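Local coordinates for variant surface glycoprotein MITat 1.13 (Trypanosoma brucei, PDB 6Z8H), which probably forms part of the dense coat on the parasite surface, whose antigenic switching lets the trypanosome evade the host immune response, at residues 45-56 with 102-113. Residues are numbered along the deposited sequence; the frame is centred on the assembly and turned at random.
Sequences LDLYTSKYADGI and LATARPLVQAAI. With SO4 (sulfate ion), chain G.
Tyr52 packs against helix 102-113 where segment 45-56 crosses it, the two axes 10.5 Å apart at closest approach with an angle of 147° between their directions. These are pieces of helices 34-75 and 78-129, the long antiparallel coiled coil of the VSG N-terminal domain. The Tyr52 ring is a knob in a hole made by Leu102, Ala105, Arg106 and Val109. With CG anti to the backbone N (chi1 -175°), the ring reaches across to the partner helix. Leu102 CD2 makes an off-centre CH-pi contact, 4.2 Å from the ring centroid. Ala105 CB lies at the ring edge, and Val109 CG2 is 3.9 Å from Tyr52 CD1. Toward Leu45, Thr49 CG2 packs on Ile113 CG1 at 3.9 Å, and Leu45 CD1 touches Ile113 and Ala112. At the other end of the contact, Leu102 CD1 rests 3.5 Å from Gly55 O. The Arg106 guanidinium stands perpendicular to the Tyr52 ring. A sulfate, probably from the crystallisation liquor, sits at the dimer interface and is also hydrogen-bonded to Tyr52 OH and Arg106 NE of the second subunit. In this subunit, Tyr52 OH donates to sulfate O2 at 2.9 Å, and Arg106 NE donates to sulfate O1 at 2.8 Å, with a bent N-H...O angle of 144°.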
loop_
_atom_site.group_PDB
_atom_site.type_symbol
_atom_site.label_atom_id
_atom_site.label_comp_id
_atom_site.label_asym_id
_atom_site.label_seq_id
_atom_site.Cartn_x
_atom_site.Cartn_y
_atom_site.Cartn_z
ATOM N N LEU A 45 0.868 -10.702 -5.802
ATOM C CA LEU A 45 1.232 -9.489 -5.081
ATOM C C LEU A 45 1.901 -9.828 -3.757
ATOM O O LEU A 45 2.898 -9.192 -3.365
ATOM C CB LEU A 45 -0.012 -8.662 -4.806
ATOM C CG LEU A 45 0.227 -7.359 -4.026
ATOM C CD1 LEU A 45 1.196 -6.454 -4.784
ATOM C CD2 LEU A 45 -1.061 -6.644 -3.755
ATOM N N ASP A 46 1.335 -10.781 -3.024
ATOM C CA ASP A 46 1.865 -11.174 -1.728
ATOM C C ASP A 46 3.313 -11.651 -1.813
ATOM O O ASP A 46 4.080 -11.456 -0.852
ATOM C CB ASP A 46 0.994 -12.262 -1.099
ATOM C CG ASP A 46 1.324 -12.488 0.371
ATOM O OD1 ASP A 46 0.952 -11.636 1.209
ATOM O OD2 ASP A 46 2.002 -13.497 0.691
ATOM N N LEU A 47 3.743 -12.205 -2.954
ATOM C CA LEU A 47 5.152 -12.584 -3.083
ATOM C C LEU A 47 6.061 -11.372 -2.879
ATOM O O LEU A 47 7.134 -11.460 -2.248
ATOM C CB LEU A 47 5.439 -13.151 -4.468
ATOM C CG LEU A 47 4.619 -14.357 -4.912
ATOM C CD1 LEU A 47 4.995 -14.704 -6.338
ATOM C CD2 LEU A 47 4.831 -15.516 -3.979
ATOM N N TYR A 48 5.674 -10.238 -3.460
ATOM C CA TYR A 48 6.482 -9.030 -3.395
ATOM C C TYR A 48 6.279 -8.300 -2.083
ATOM O O TYR A 48 7.248 -7.800 -1.503
ATOM C CB TYR A 48 6.163 -8.110 -4.577
ATOM C CG TYR A 48 6.340 -8.756 -5.932
ATOM C CD1 TYR A 48 5.301 -9.469 -6.514
ATOM C CD2 TYR A 48 7.520 -8.634 -6.647
ATOM C CE1 TYR A 48 5.442 -10.046 -7.741
ATOM C CE2 TYR A 48 7.678 -9.237 -7.880
ATOM C CZ TYR A 48 6.623 -9.943 -8.429
ATOM O OH TYR A 48 6.728 -10.544 -9.677
ATOM N N THR A 49 5.045 -8.185 -1.598
ATOM C CA THR A 49 4.860 -7.436 -0.354
ATOM C C THR A 49 5.386 -8.198 0.855
ATOM O O THR A 49 5.858 -7.576 1.817
ATOM C CB THR A 49 3.390 -7.067 -0.146
ATOM O OG1 THR A 49 2.597 -8.263 -0.098
ATOM C CG2 THR A 49 2.898 -6.191 -1.284
ATOM N N SER A 50 5.388 -9.524 0.803
ATOM C CA SER A 50 5.926 -10.306 1.905
ATOM C C SER A 50 7.430 -10.134 1.983
ATOM O O SER A 50 7.978 -9.957 3.073
ATOM C CB SER A 50 5.598 -11.790 1.730
ATOM O OG SER A 50 5.773 -12.482 2.960
ATOM N N LYS A 51 8.117 -10.132 0.832
ATOM C CA LYS A 51 9.559 -9.889 0.853
ATOM C C LYS A 51 9.874 -8.455 1.268
ATOM O O LYS A 51 10.863 -8.209 1.968
ATOM C CB LYS A 51 10.151 -10.172 -0.520
ATOM C CG LYS A 51 10.132 -11.654 -0.921
ATOM C CD LYS A 51 10.981 -12.562 -0.014
ATOM C CE LYS A 51 10.969 -14.015 -0.487
ATOM N NZ LYS A 51 11.633 -14.939 0.464
ATOM N N TYR A 52 9.081 -7.489 0.807
ATOM C CA TYR A 52 9.285 -6.108 1.222
ATOM C C TYR A 52 9.159 -5.983 2.732
ATOM O O TYR A 52 10.009 -5.343 3.376
ATOM C CB TYR A 52 8.282 -5.192 0.496
ATOM C CG TYR A 52 8.502 -3.724 0.784
ATOM C CD1 TYR A 52 9.450 -2.992 0.083
ATOM C CD2 TYR A 52 7.757 -3.071 1.750
ATOM C CE1 TYR A 52 9.675 -1.663 0.354
ATOM C CE2 TYR A 52 7.982 -1.744 2.034
ATOM C CZ TYR A 52 8.917 -1.036 1.313
ATOM O OH TYR A 52 9.117 0.289 1.601
ATOM N N ALA A 53 8.149 -6.626 3.327
ATOM C CA ALA A 53 7.972 -6.592 4.777
ATOM C C ALA A 53 9.133 -7.257 5.501
ATOM O O ALA A 53 9.545 -6.806 6.576
ATOM C CB ALA A 53 6.643 -7.254 5.150
ATOM N N ASP A 54 9.650 -8.340 4.936
ATOM C CA ASP A 54 10.841 -8.954 5.489
ATOM C C ASP A 54 11.962 -7.935 5.494
ATOM O O ASP A 54 12.716 -7.812 6.470
ATOM C CB ASP A 54 11.251 -10.148 4.631
ATOM C CG ASP A 54 10.327 -11.327 4.774
ATOM O OD1 ASP A 54 9.550 -11.378 5.748
ATOM O OD2 ASP A 54 10.378 -12.218 3.894
ATOM N N GLY A 55 12.089 -7.175 4.406
ATOM C CA GLY A 55 13.133 -6.166 4.363
ATOM C C GLY A 55 12.922 -5.073 5.399
ATOM O O GLY A 55 13.879 -4.601 6.033
ATOM N N ILE A 56 11.673 -4.648 5.598
ATOM C CA ILE A 56 11.382 -3.636 6.615
ATOM C C ILE A 56 11.774 -4.132 7.993
ATOM O O ILE A 56 12.395 -3.403 8.773
ATOM C CB ILE A 56 9.893 -3.254 6.554
ATOM C CG1 ILE A 56 9.638 -2.448 5.285
ATOM C CG2 ILE A 56 9.463 -2.547 7.792
ATOM C CD1 ILE A 56 10.027 -1.014 5.345
ATOM N N LEU A 102 15.541 -0.632 0.169
ATOM C CA LEU A 102 14.150 -0.388 0.530
ATOM C C LEU A 102 13.616 0.876 -0.120
ATOM O O LEU A 102 12.495 0.875 -0.625
ATOM C CB LEU A 102 13.979 -0.382 2.044
ATOM C CG LEU A 102 14.036 -1.727 2.740
ATOM C CD1 LEU A 102 14.209 -1.642 4.212
ATOM C CD2 LEU A 102 12.740 -2.498 2.396
ATOM N N ALA A 103 14.386 1.962 -0.134
ATOM C CA ALA A 103 13.892 3.203 -0.723
ATOM C C ALA A 103 13.661 3.058 -2.223
ATOM O O ALA A 103 12.702 3.621 -2.764
ATOM C CB ALA A 103 14.877 4.332 -0.427
ATOM N N THR A 104 14.495 2.269 -2.906
ATOM C CA THR A 104 14.283 2.024 -4.336
ATOM C C THR A 104 13.033 1.164 -4.566
ATOM O O THR A 104 12.227 1.415 -5.488
ATOM C CB THR A 104 15.527 1.358 -4.935
ATOM O OG1 THR A 104 16.640 2.255 -4.806
ATOM C CG2 THR A 104 15.354 0.994 -6.415
ATOM N N ALA A 105 12.847 0.150 -3.720
ATOM C CA ALA A 105 11.714 -0.749 -3.884
ATOM C C ALA A 105 10.392 -0.083 -3.522
ATOM O O ALA A 105 9.352 -0.423 -4.112
ATOM C CB ALA A 105 11.879 -1.965 -2.983
ATOM N N ARG A 106 10.385 0.843 -2.562
ATOM C CA ARG A 106 9.168 1.376 -1.960
ATOM C C ARG A 106 8.196 1.861 -3.034
ATOM O O ARG A 106 7.047 1.388 -3.053
ATOM C CB ARG A 106 9.505 2.454 -0.916
ATOM C CG ARG A 106 8.271 3.137 -0.327
ATOM C CD ARG A 106 8.652 4.095 0.814
ATOM N NE ARG A 106 9.120 3.368 2.001
ATOM C CZ ARG A 106 10.336 3.451 2.537
ATOM N NH1 ARG A 106 11.255 4.275 2.026
ATOM N NH2 ARG A 106 10.632 2.718 3.620
ATOM N N PRO A 107 8.575 2.775 -3.939
ATOM C CA PRO A 107 7.563 3.276 -4.898
ATOM C C PRO A 107 7.103 2.223 -5.901
ATOM O O PRO A 107 5.982 2.309 -6.417
ATOM C CB PRO A 107 8.269 4.447 -5.597
ATOM C CG PRO A 107 9.759 4.165 -5.397
ATOM C CD PRO A 107 9.858 3.507 -4.048
ATOM N N LEU A 108 7.950 1.248 -6.227
ATOM C CA LEU A 108 7.539 0.177 -7.133
ATOM C C LEU A 108 6.522 -0.739 -6.464
ATOM O O LEU A 108 5.527 -1.127 -7.084
ATOM C CB LEU A 108 8.786 -0.600 -7.557
ATOM C CG LEU A 108 9.839 0.232 -8.287
ATOM C CD1 LEU A 108 11.135 -0.562 -8.438
ATOM C CD2 LEU A 108 9.351 0.693 -9.640
ATOM N N VAL A 109 6.725 -1.071 -5.194
ATOM C CA VAL A 109 5.780 -1.899 -4.461
ATOM C C VAL A 109 4.475 -1.153 -4.267
ATOM O O VAL A 109 3.394 -1.719 -4.477
ATOM C CB VAL A 109 6.389 -2.352 -3.128
ATOM C CG1 VAL A 109 5.353 -3.032 -2.244
ATOM C CG2 VAL A 109 7.576 -3.256 -3.370
ATOM N N GLN A 110 4.551 0.142 -3.970
ATOM C CA GLN A 110 3.343 0.940 -3.808
ATOM C C GLN A 110 2.552 0.984 -5.104
ATOM O O GLN A 110 1.323 0.850 -5.084
ATOM C CB GLN A 110 3.687 2.357 -3.360
ATOM C CG GLN A 110 4.158 2.497 -1.901
ATOM C CD GLN A 110 4.795 3.835 -1.598
ATOM O OE1 GLN A 110 5.215 4.572 -2.507
ATOM N NE2 GLN A 110 4.888 4.156 -0.314
ATOM N N ALA A 111 3.230 1.168 -6.247
ATOM C CA ALA A 111 2.524 1.227 -7.526
ATOM C C ALA A 111 1.838 -0.094 -7.843
ATOM O O ALA A 111 0.725 -0.106 -8.391
ATOM C CB ALA A 111 3.512 1.624 -8.624
ATOM N N ALA A 112 2.474 -1.216 -7.481
ATOM C CA ALA A 112 1.886 -2.528 -7.738
ATOM C C ALA A 112 0.691 -2.785 -6.825
ATOM O O ALA A 112 -0.341 -3.307 -7.272
ATOM C CB ALA A 112 2.946 -3.606 -7.563
ATOM N N ILE A 113 0.790 -2.417 -5.555
ATOM C CA ILE A 113 -0.339 -2.583 -4.645
ATOM C C ILE A 113 -1.557 -1.837 -5.176
ATOM O O ILE A 113 -2.676 -2.374 -5.239
ATOM C CB ILE A 113 0.007 -2.085 -3.233
ATOM C CG1 ILE A 113 1.039 -3.012 -2.581
ATOM C CG2 ILE A 113 -1.282 -1.938 -2.411
ATOM C CD1 ILE A 113 1.667 -2.409 -1.326
HETATM S S SO4 G . 6.433 1.310 3.733
HETATM O O1 SO4 G . 6.669 2.627 3.206
HETATM O O2 SO4 G . 7.687 0.709 4.098
HETATM O O3 SO4 G . 5.786 0.504 2.733
HETATM O O4 SO4 G . 5.590 1.403 4.894
#